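Local coordinates for Endoglucanase(Endo-1,4-beta-glucanase)protein (Pseudomonas stutzeri, PDB 6R2J), which probably hydrolyses beta-1,4-glucosidic bonds in cellulose-like glucans, as an endoglucanase of glycoside hydrolase family 5, and binds cellobiose in its substrate cleft, at residues A[178-183]-A[203-208]. Numbering follows the deposited sequence.
With BGC (beta-D-glucopyranose), chain E; BGC (beta-D-glucopyranose), chain B.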
loop_
_atom_site.group_PDB
_atom_site.type_symbol
_atom_site.label_atom_id
_atom_site.label_comp_id
_atom_site.label_asym_id
_atom_site.label_seq_id
_atom_site.Cartn_x
_atom_site.Cartn_y
_atom_site.Cartn_z
ATOM N N ARG A 178 4.083 -14.672 2.115
ATOM C CA ARG A 178 2.736 -15.066 2.499
ATOM C C ARG A 178 1.733 -13.930 2.321
ATOM O O ARG A 178 0.910 -13.656 3.198
ATOM C CB ARG A 178 2.669 -15.601 3.928
ATOM C CG ARG A 178 1.535 -16.627 4.101
ATOM C CD ARG A 178 0.850 -16.465 5.440
ATOM N NE ARG A 178 -0.496 -17.056 5.406
ATOM C CZ ARG A 178 -1.521 -16.557 4.713
ATOM N NH1 ARG A 178 -1.364 -15.418 4.003
ATOM N NH2 ARG A 178 -2.702 -17.197 4.731
ATOM N N TRP A 179 1.807 -13.268 1.175
ATOM C CA TRP A 179 0.902 -12.175 0.811
ATOM C C TRP A 179 1.048 -10.973 1.738
ATOM O O TRP A 179 0.100 -10.207 1.935
ATOM C CB TRP A 179 -0.562 -12.607 0.698
ATOM C CG TRP A 179 -0.803 -13.832 -0.172
ATOM C CD1 TRP A 179 -0.615 -15.137 0.196
ATOM C CD2 TRP A 179 -1.309 -13.873 -1.530
ATOM N NE1 TRP A 179 -0.956 -15.983 -0.845
ATOM C CE2 TRP A 179 -1.397 -15.233 -1.907
ATOM C CE3 TRP A 179 -1.684 -12.902 -2.462
ATOM C CZ2 TRP A 179 -1.868 -15.635 -3.172
ATOM C CZ3 TRP A 179 -2.143 -13.312 -3.711
ATOM C CH2 TRP A 179 -2.229 -14.660 -4.049
ATOM N N SER A 180 2.227 -10.825 2.347
ATOM C CA SER A 180 2.492 -9.790 3.348
ATOM C C SER A 180 1.413 -9.758 4.438
ATOM O O SER A 180 1.035 -8.700 4.936
ATOM C CB SER A 180 2.679 -8.414 2.730
ATOM O OG SER A 180 3.487 -7.623 3.592
ATOM N N SER A 181 0.979 -10.943 4.853
ATOM C CA SER A 181 0.095 -11.088 5.997
ATOM C C SER A 181 0.727 -10.585 7.291
ATOM O O SER A 181 1.829 -10.983 7.666
ATOM C CB SER A 181 -0.241 -12.573 6.149
ATOM O OG SER A 181 -0.905 -12.818 7.367
ATOM N N ALA A 182 -0.017 -9.742 7.996
ATOM C CA ALA A 182 0.441 -9.233 9.280
ATOM C C ALA A 182 0.418 -10.318 10.354
ATOM O O ALA A 182 1.356 -10.436 11.154
ATOM C CB ALA A 182 -0.449 -8.060 9.690
ATOM N N TYR A 183 -0.636 -11.134 10.381
ATOM C CA TYR A 183 -0.751 -12.173 11.400
ATOM C C TYR A 183 0.401 -13.170 11.302
ATOM O O TYR A 183 0.961 -13.606 12.321
ATOM C CB TYR A 183 -2.111 -12.878 11.230
ATOM C CG TYR A 183 -2.289 -14.035 12.166
ATOM C CD1 TYR A 183 -2.574 -13.821 13.516
ATOM C CD2 TYR A 183 -2.112 -15.351 11.728
ATOM C CE1 TYR A 183 -2.688 -14.883 14.399
ATOM C CE2 TYR A 183 -2.211 -16.407 12.610
ATOM C CZ TYR A 183 -2.508 -16.163 13.928
ATOM O OH TYR A 183 -2.622 -17.204 14.797
ATOM N N TYR A 203 8.420 -1.285 6.853
ATOM C CA TYR A 203 7.886 -2.611 6.570
ATOM C C TYR A 203 6.377 -2.543 6.590
ATOM O O TYR A 203 5.781 -1.752 7.318
ATOM C CB TYR A 203 8.393 -3.639 7.559
ATOM C CG TYR A 203 9.860 -3.868 7.353
ATOM C CD1 TYR A 203 10.790 -3.063 7.998
ATOM C CD2 TYR A 203 10.320 -4.847 6.464
ATOM C CE1 TYR A 203 12.139 -3.250 7.810
ATOM C CE2 TYR A 203 11.680 -5.062 6.284
ATOM C CZ TYR A 203 12.587 -4.256 6.960
ATOM O OH TYR A 203 13.949 -4.439 6.808
ATOM N N GLU A 204 5.760 -3.335 5.739
ATOM C CA GLU A 204 4.360 -3.132 5.421
ATOM C C GLU A 204 3.711 -4.491 5.292
ATOM O O GLU A 204 4.176 -5.328 4.510
ATOM C CB GLU A 204 4.157 -2.424 4.081
ATOM C CG GLU A 204 2.728 -2.618 3.570
ATOM C CD GLU A 204 2.492 -1.942 2.214
ATOM O OE1 GLU A 204 3.439 -1.330 1.642
ATOM O OE2 GLU A 204 1.358 -2.045 1.715
ATOM N N ALA A 205 2.603 -4.665 6.012
ATOM C CA ALA A 205 1.783 -5.865 5.988
ATOM C C ALA A 205 0.348 -5.469 5.671
ATOM O O ALA A 205 -0.042 -4.295 5.786
ATOM C CB ALA A 205 1.777 -6.598 7.339
ATOM N N HIS A 206 -0.437 -6.498 5.319
ATOM C CA HIS A 206 -1.851 -6.413 4.989
ATOM C C HIS A 206 -2.620 -7.248 5.987
ATOM O O HIS A 206 -2.087 -8.195 6.564
ATOM C CB HIS A 206 -2.098 -6.913 3.567
ATOM C CG HIS A 206 -1.438 -6.050 2.540
ATOM N ND1 HIS A 206 -1.392 -6.357 1.203
ATOM C CD2 HIS A 206 -0.770 -4.877 2.673
ATOM C CE1 HIS A 206 -0.720 -5.418 0.558
ATOM N NE2 HIS A 206 -0.369 -4.489 1.421
ATOM N N LEU A 207 -3.872 -6.870 6.205
ATOM C CA LEU A 207 -4.645 -7.511 7.257
ATOM C C LEU A 207 -6.128 -7.369 6.962
ATOM O O LEU A 207 -6.639 -6.254 6.866
ATOM C CB LEU A 207 -4.301 -6.874 8.620
ATOM C CG LEU A 207 -4.936 -7.388 9.924
ATOM C CD1 LEU A 207 -4.021 -6.952 11.098
ATOM C CD2 LEU A 207 -6.377 -6.916 10.082
ATOM N N TYR A 208 -6.808 -8.500 6.844
ATOM C CA TYR A 208 -8.240 -8.543 6.668
ATOM C C TYR A 208 -8.857 -9.386 7.778
ATOM O O TYR A 208 -8.168 -10.043 8.561
ATOM C CB TYR A 208 -8.593 -9.060 5.272
ATOM C CG TYR A 208 -8.204 -8.102 4.167
ATOM C CD1 TYR A 208 -9.063 -7.087 3.781
ATOM C CD2 TYR A 208 -6.981 -8.233 3.498
ATOM C CE1 TYR A 208 -8.723 -6.220 2.745
ATOM C CE2 TYR A 208 -6.605 -7.355 2.495
ATOM C CZ TYR A 208 -7.487 -6.360 2.098
ATOM O OH TYR A 208 -7.165 -5.503 1.073
HETATM C C2 BGC E . -3.096 -13.132 3.249
HETATM C C3 BGC E . -2.371 -11.908 3.711
HETATM C C4 BGC E . -2.861 -10.836 2.794
HETATM C C5 BGC E . -4.269 -10.938 2.298
HETATM C C6 BGC E . -4.436 -9.692 1.481
HETATM C C1 BGC E . -4.485 -13.194 2.563
HETATM O O2 BGC E . -2.861 -14.139 4.315
HETATM O O3 BGC E . -0.948 -12.036 3.619
HETATM O O4 BGC E . -2.477 -9.733 3.583
HETATM O O5 BGC E . -4.364 -12.194 1.470
HETATM O O6 BGC E . -5.560 -9.911 0.589
HETATM C C2 BGC B . -5.618 -15.157 -1.072
HETATM C C3 BGC B . -4.752 -14.338 -0.151
HETATM C C4 BGC B . -5.064 -14.948 1.187
HETATM C C5 BGC B . -4.745 -16.478 1.273
HETATM C C6 BGC B . -5.187 -17.156 2.592
HETATM C C1 BGC B . -5.072 -16.594 -1.164
HETATM O O1 BGC B . -5.656 -17.414 -2.126
HETATM O O2 BGC B . -5.658 -14.676 -2.408
HETATM O O3 BGC B . -5.089 -12.953 -0.011
HETATM O O4 BGC B . -4.433 -14.512 2.383
HETATM O O5 BGC B . -5.161 -17.353 0.153
HETATM O O6 BGC B . -4.893 -16.253 3.648
HETATM O O HOH W 1 -2.946 -11.027 8.168
#
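Two backbone hydrogen bonds flank Ser181 and join it to His206 in a single bridge: His206 N donates to Ser180 O (2.7 Å), and Ala182 N to His206 O (3.0 Å). Beside them the methyl of Ala182 packs on that of Ala205, CB to CB 3.6 Å, and on Leu207 CD1. The His206 ring, its CG anti to the carbonyl carbon (chi1 -65°), directs NE2 to Glu204 OE2 (3.0 Å), which lies in the ring plane but is met from above the carboxylate plane; ND1 bonds to Glu144, so both ring nitrogens are engaged, which probably fixes the ring's rotation. On the sugar side, Trp179 turns one indole face to the chain B glucose, whose C3 sits over the ring centre, 3.7 Å from CD2, while Arg178 NH2 donates to its O6 (2.6 Å) along a nearly straight line. Were Trp179 cut back to an alanine, this glucose would probably lose its aromatic platform, leaving Arg178 to hold it on this side. The bridge thus ties the short, weakly bonded helical turn 177-180, left-handed through 178-180 and directly after strand 171-175, to the C-terminal end of adjacent parallel strand 201-206 at the mouth of the TIM barrel, with Leu250 of strand 248-252 against Ala182 and Leu207.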